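Local coordinates for cytoplasmic export protein 1 (Saccharomyces cerevisiae, PDB 3VWA) that takes part in nuclear tRNA export, binding tRNA and possibly delivering aminoacylated tRNAs from the export receptors at the nuclear pore to the translation machinery, at residues T18-T21 with Q27-D30; A45-E50 with L54-V59. All coordinates share one frame; numbering follows the deposited sequence.

Contact 1: T18-T21 with Q27-D30; sequences TAIT and QCFD
Ile-20 and Thr-21 both face Cys-28 across the antiparallel pairing, which makes a classic beta bulge: Ile-20 N donates to Cys-28 O at 2.7 Å, and Cys-28 N donates to Thr-21 O at 2.7 Å. Before the bulge, water 1 takes over, donating to Thr-18 O and accepting from Asp-30 N. Ala-19 lays its methyl over a face of the Phe-29 ring, CB lying 3.8 Å from the ring centroid in a CH-pi contact. The ring reaches this place because its CG stands beside the backbone N (chi1 -72°), and the small methyl suits so close an approach to a flat aromatic. A leucine in place of Phe-29 has no flat face, and the Ala-19 methyl would probably be left without its CH-pi partner. Thr-21 and Cys-28 share a face of the sheet, with Thr-21 CG2 3.1 Å from Cys-28 CB and 3.9 Å from Cys-28 SG; Ile-20 CG1 reaches the same sulfur at 4.1 Å. Cys-28 is small enough to meet both neighbours, though its fit against Thr-21 is tight. The bulge is consistent with the beta1-beta2 region of a kinase-like amino-terminal lobe. On its other flank, strand 26-33 pairs with strand 39-45, Gln-27 bonding to Lys-44 and Phe-29 to Val-42 through the backbone, while Cys-28 packs on Thr-41 and Phe-43.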
loop_
_atom_site.group_PDB
_atom_site.type_symbol
_atom_site.label_atom_id
_atom_site.label_comp_id
_atom_site.label_asym_id
_atom_site.label_seq_id
_atom_site.Cartn_x
_atom_site.Cartn_y
_atom_site.Cartn_z
ATOM N N THR A 18 -5.017 17.939 -18.871
ATOM C CA THR A 18 -5.887 16.945 -19.530
ATOM C C THR A 18 -6.906 16.329 -18.555
ATOM O O THR A 18 -6.508 15.809 -17.517
ATOM C CB THR A 18 -5.051 15.816 -20.176
ATOM O OG1 THR A 18 -4.123 16.388 -21.111
ATOM C CG2 THR A 18 -5.947 14.808 -20.909
ATOM N N ALA A 19 -8.200 16.383 -18.897
ATOM C CA ALA A 19 -9.248 15.836 -18.047
ATOM C C ALA A 19 -9.028 14.344 -17.906
ATOM O O ALA A 19 -8.444 13.729 -18.797
ATOM C CB ALA A 19 -10.644 16.140 -18.607
ATOM N N ILE A 20 -9.445 13.771 -16.779
ATOM C CA ILE A 20 -9.240 12.335 -16.551
ATOM C C ILE A 20 -10.484 11.568 -16.998
ATOM O O ILE A 20 -10.409 10.398 -17.377
ATOM C CB ILE A 20 -8.825 11.976 -15.083
ATOM C CG1 ILE A 20 -10.016 12.074 -14.125
ATOM C CG2 ILE A 20 -7.635 12.821 -14.622
ATOM C CD1 ILE A 20 -9.665 11.928 -12.653
ATOM N N THR A 21 -11.626 12.246 -16.914
ATOM C CA THR A 21 -12.900 11.770 -17.433
ATOM C C THR A 21 -13.581 12.987 -18.060
ATOM O O THR A 21 -13.358 14.155 -17.626
ATOM C CB THR A 21 -13.805 11.204 -16.325
ATOM O OG1 THR A 21 -14.863 10.457 -16.906
ATOM C CG2 THR A 21 -14.479 12.284 -15.601
ATOM N N GLN A 27 -16.114 18.197 -17.903
ATOM C CA GLN A 27 -14.772 17.587 -17.853
ATOM C C GLN A 27 -14.314 17.487 -16.408
ATOM O O GLN A 27 -14.577 18.380 -15.595
ATOM C CB GLN A 27 -13.765 18.419 -18.622
ATOM C CG GLN A 27 -13.968 18.323 -20.116
ATOM C CD GLN A 27 -13.073 19.292 -20.830
ATOM O OE1 GLN A 27 -13.166 20.516 -20.627
ATOM N NE2 GLN A 27 -12.178 18.763 -21.661
ATOM N N CYS A 28 -13.620 16.417 -16.085
ATOM C CA CYS A 28 -13.191 16.233 -14.715
ATOM C C CYS A 28 -11.664 16.204 -14.671
ATOM O O CYS A 28 -11.034 15.354 -15.311
ATOM C CB CYS A 28 -13.827 14.974 -14.140
ATOM S SG CYS A 28 -13.106 14.365 -12.606
ATOM N N PHE A 29 -11.099 17.160 -13.925
ATOM C CA PHE A 29 -9.652 17.398 -13.883
ATOM C C PHE A 29 -9.146 17.219 -12.461
ATOM O O PHE A 29 -9.824 17.668 -11.524
ATOM C CB PHE A 29 -9.312 18.858 -14.310
ATOM C CG PHE A 29 -9.493 19.158 -15.788
ATOM C CD1 PHE A 29 -8.466 18.895 -16.687
ATOM C CD2 PHE A 29 -10.659 19.753 -16.269
ATOM C CE1 PHE A 29 -8.592 19.185 -18.041
ATOM C CE2 PHE A 29 -10.787 20.041 -17.633
ATOM C CZ PHE A 29 -9.750 19.748 -18.526
ATOM N N ASP A 30 -7.960 16.612 -12.282
ATOM C CA ASP A 30 -7.244 16.770 -10.985
ATOM C C ASP A 30 -6.709 18.196 -10.877
ATOM O O ASP A 30 -6.338 18.798 -11.874
ATOM C CB ASP A 30 -6.036 15.827 -10.827
ATOM C CG ASP A 30 -6.428 14.343 -10.784
ATOM O OD1 ASP A 30 -7.583 14.019 -10.449
ATOM O OD2 ASP A 30 -5.562 13.496 -11.092
HETATM O O HOH W 1 -6.830 15.741 -14.520
#

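Contact 2: A45-E50 with L54-V59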
loop_
_atom_site.group_PDB
_atom_site.type_symbol
_atom_site.label_atom_id
_atom_site.label_comp_id
_atom_site.label_asym_id
_atom_site.label_seq_id
_atom_site.Cartn_x
_atom_site.Cartn_y
_atom_site.Cartn_z
ATOM N N ALA A 45 -17.638 22.645 -16.497
ATOM C CA ALA A 45 -18.865 22.553 -17.292
ATOM C C ALA A 45 -18.615 22.798 -18.756
ATOM O O ALA A 45 -17.888 23.739 -19.153
ATOM C CB ALA A 45 -19.897 23.559 -16.821
ATOM N N LYS A 46 -19.254 21.959 -19.557
ATOM C CA LYS A 46 -19.278 22.151 -20.989
ATOM C C LYS A 46 -20.476 23.042 -21.237
ATOM O O LYS A 46 -21.494 22.598 -21.764
ATOM C CB LYS A 46 -19.445 20.808 -21.676
ATOM C CG LYS A 46 -18.171 19.983 -21.730
ATOM C CD LYS A 46 -18.413 18.926 -22.799
ATOM C CE LYS A 46 -17.375 17.831 -22.752
ATOM N NZ LYS A 46 -17.955 16.607 -23.387
ATOM N N ARG A 47 -20.354 24.296 -20.807
ATOM C CA ARG A 47 -21.496 25.197 -20.772
ATOM C C ARG A 47 -21.890 25.679 -22.161
ATOM O O ARG A 47 -21.055 26.091 -22.953
ATOM C CB ARG A 47 -21.231 26.386 -19.859
ATOM C CG ARG A 47 -22.522 27.049 -19.357
ATOM C CD ARG A 47 -22.102 28.033 -18.278
ATOM N NE ARG A 47 -23.059 29.105 -18.028
ATOM C CZ ARG A 47 -22.836 30.056 -17.122
ATOM N NH1 ARG A 47 -21.732 30.031 -16.366
ATOM N NH2 ARG A 47 -23.702 31.023 -16.959
ATOM N N SER A 48 -23.171 25.616 -22.449
ATOM C CA SER A 48 -23.661 26.021 -23.750
ATOM C C SER A 48 -25.073 26.507 -23.522
ATOM O O SER A 48 -25.625 26.319 -22.419
ATOM C CB SER A 48 -23.557 24.865 -24.786
ATOM O OG SER A 48 -24.697 24.029 -24.793
ATOM N N PRO A 49 -25.654 27.177 -24.529
ATOM C CA PRO A 49 -27.051 27.626 -24.441
ATOM C C PRO A 49 -28.078 26.523 -24.071
ATOM O O PRO A 49 -28.984 26.763 -23.274
ATOM C CB PRO A 49 -27.309 28.183 -25.849
ATOM C CG PRO A 49 -25.965 28.689 -26.256
ATOM C CD PRO A 49 -25.012 27.640 -25.771
ATOM N N GLU A 50 -27.929 25.331 -24.632
ATOM C CA GLU A 50 -28.861 24.222 -24.350
ATOM C C GLU A 50 -28.736 23.576 -22.943
ATOM O O GLU A 50 -29.728 23.188 -22.345
ATOM C CB GLU A 50 -28.718 23.155 -25.435
ATOM C CG GLU A 50 -27.418 23.272 -26.214
ATOM C CD GLU A 50 -26.809 21.928 -26.552
ATOM O OE1 GLU A 50 -27.381 20.893 -26.130
ATOM O OE2 GLU A 50 -25.753 21.915 -27.232
ATOM N N LEU A 54 -29.260 23.292 -16.720
ATOM C CA LEU A 54 -28.790 22.078 -16.051
ATOM C C LEU A 54 -27.498 22.396 -15.258
ATOM O O LEU A 54 -27.407 22.120 -14.054
ATOM C CB LEU A 54 -28.550 21.009 -17.134
ATOM C CG LEU A 54 -29.701 20.030 -17.489
ATOM C CD1 LEU A 54 -31.095 20.412 -17.002
ATOM C CD2 LEU A 54 -29.735 19.671 -18.951
ATOM N N ILE A 55 -26.546 23.025 -15.953
ATOM C CA ILE A 55 -25.274 23.468 -15.393
ATOM C C ILE A 55 -25.441 24.396 -14.191
ATOM O O ILE A 55 -24.770 24.193 -13.183
ATOM C CB ILE A 55 -24.381 24.188 -16.416
ATOM C CG1 ILE A 55 -24.117 23.330 -17.656
ATOM C CG2 ILE A 55 -23.081 24.594 -15.737
ATOM C CD1 ILE A 55 -23.214 22.115 -17.401
ATOM N N LEU A 56 -26.343 25.372 -14.302
ATOM C CA LEU A 56 -26.632 26.367 -13.219
ATOM C C LEU A 56 -27.334 25.766 -11.990
ATOM O O LEU A 56 -27.034 26.113 -10.853
ATOM C CB LEU A 56 -27.471 27.548 -13.781
ATOM C CG LEU A 56 -26.797 28.815 -14.377
ATOM C CD1 LEU A 56 -25.259 28.785 -14.412
ATOM C CD2 LEU A 56 -27.404 29.180 -15.734
ATOM N N ASN A 57 -28.277 24.855 -12.223
ATOM C CA ASN A 57 -28.902 24.155 -11.099
ATOM C C ASN A 57 -27.843 23.330 -10.361
ATOM O O ASN A 57 -27.762 23.396 -9.115
ATOM C CB ASN A 57 -30.090 23.300 -11.572
ATOM C CG ASN A 57 -30.832 22.638 -10.419
ATOM O OD1 ASN A 57 -31.297 23.305 -9.498
ATOM N ND2 ASN A 57 -30.930 21.317 -10.460
ATOM N N ALA A 58 -26.991 22.612 -11.116
ATOM C CA ALA A 58 -25.903 21.838 -10.508
ATOM C C ALA A 58 -25.007 22.700 -9.656
ATOM O O ALA A 58 -24.728 22.327 -8.528
ATOM C CB ALA A 58 -25.045 21.086 -11.531
ATOM N N VAL A 59 -24.503 23.808 -10.192
ATOM C CA VAL A 59 -23.780 24.761 -9.366
ATOM C C VAL A 59 -24.511 25.130 -8.073
ATOM O O VAL A 59 -23.917 25.110 -6.997
ATOM C CB VAL A 59 -23.446 26.055 -10.126
ATOM C CG1 VAL A 59 -22.951 27.154 -9.154
ATOM C CG2 VAL A 59 -22.396 25.764 -11.185
HETATM O O HOH W 2 -30.530 23.285 -19.796
#
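In the connection from strand 39-45 to helix 52-64 of the kinase-like domain, Ala-45 and Arg-47 lean on Ile-55 and Leu-56 in the first turns of the helix. Ala-45 directs its methyl at the helix, and Ile-55 receives it with two branches: Ala-45 CB lies 3.5 Å from Ile-55 CG2 and 3.7 Å from Ile-55 CD1. The small alanine lets the helix come close to the strand end, and the branched isoleucine spreads around the methyl. Just after the strand, an inverse gamma turn centred on Lys-46, with a weak bond of 3.0 Å from Arg-47 N to Ala-45 O, bends the chain. Arg-47 then stretches out, CG anti to the backbone N (chi1 -158°), and carries its guanidinium to Leu-56, whose CD1 rests over one face, 3.7 Å from Arg-47 NH2. The two side chains cross at about a right angle; the methyl lies against the flat, poorly hydrated face, toward its rim, while the N-H groups, which point along the plane, are left to polar partners. Among these, Arg-47 NH2 forms a salt bridge with Glu-52, and Arg-47 NH1 bonds to Thr-84 OG1 and Asp-78 O. Asn-51 ties down the intervening bend, its side chain bonding to Lys-46 O and Ser-48 N. Farther along, water 2 donates to Glu-50 O at 2.7 Å and accepts a weak bond from Leu-54 N. A strand leading through a short bend into a helix that packs beside the sheet is consistent with the beta3 to alphaC passage of the kinase amino-terminal lobe.

Both contacts belong to the kinase-like domain that precedes the HEAT repeats. Their centres are about 17 Å apart, and their nearest atoms come within about 4 Å without touching. Contact 1 joins a loop and the start of strand 21-22 to strand 26-33, mainly by backbone bonding; contact 2 joins a strand end and the following loop to a helix by methyl packing and a guanidinium face. Each is partly buried, with Cys-28 and Phe-29 inside contact 1 and Ala-45 and Ile-55 inside contact 2, but contact 1 also reaches the surface through Thr-18 and Ile-20, whereas no touching residue of contact 2 is fully exposed. Trp-26 of strand 26-33, touching Ala-45, Ile-55 and Ala-58, connects the two.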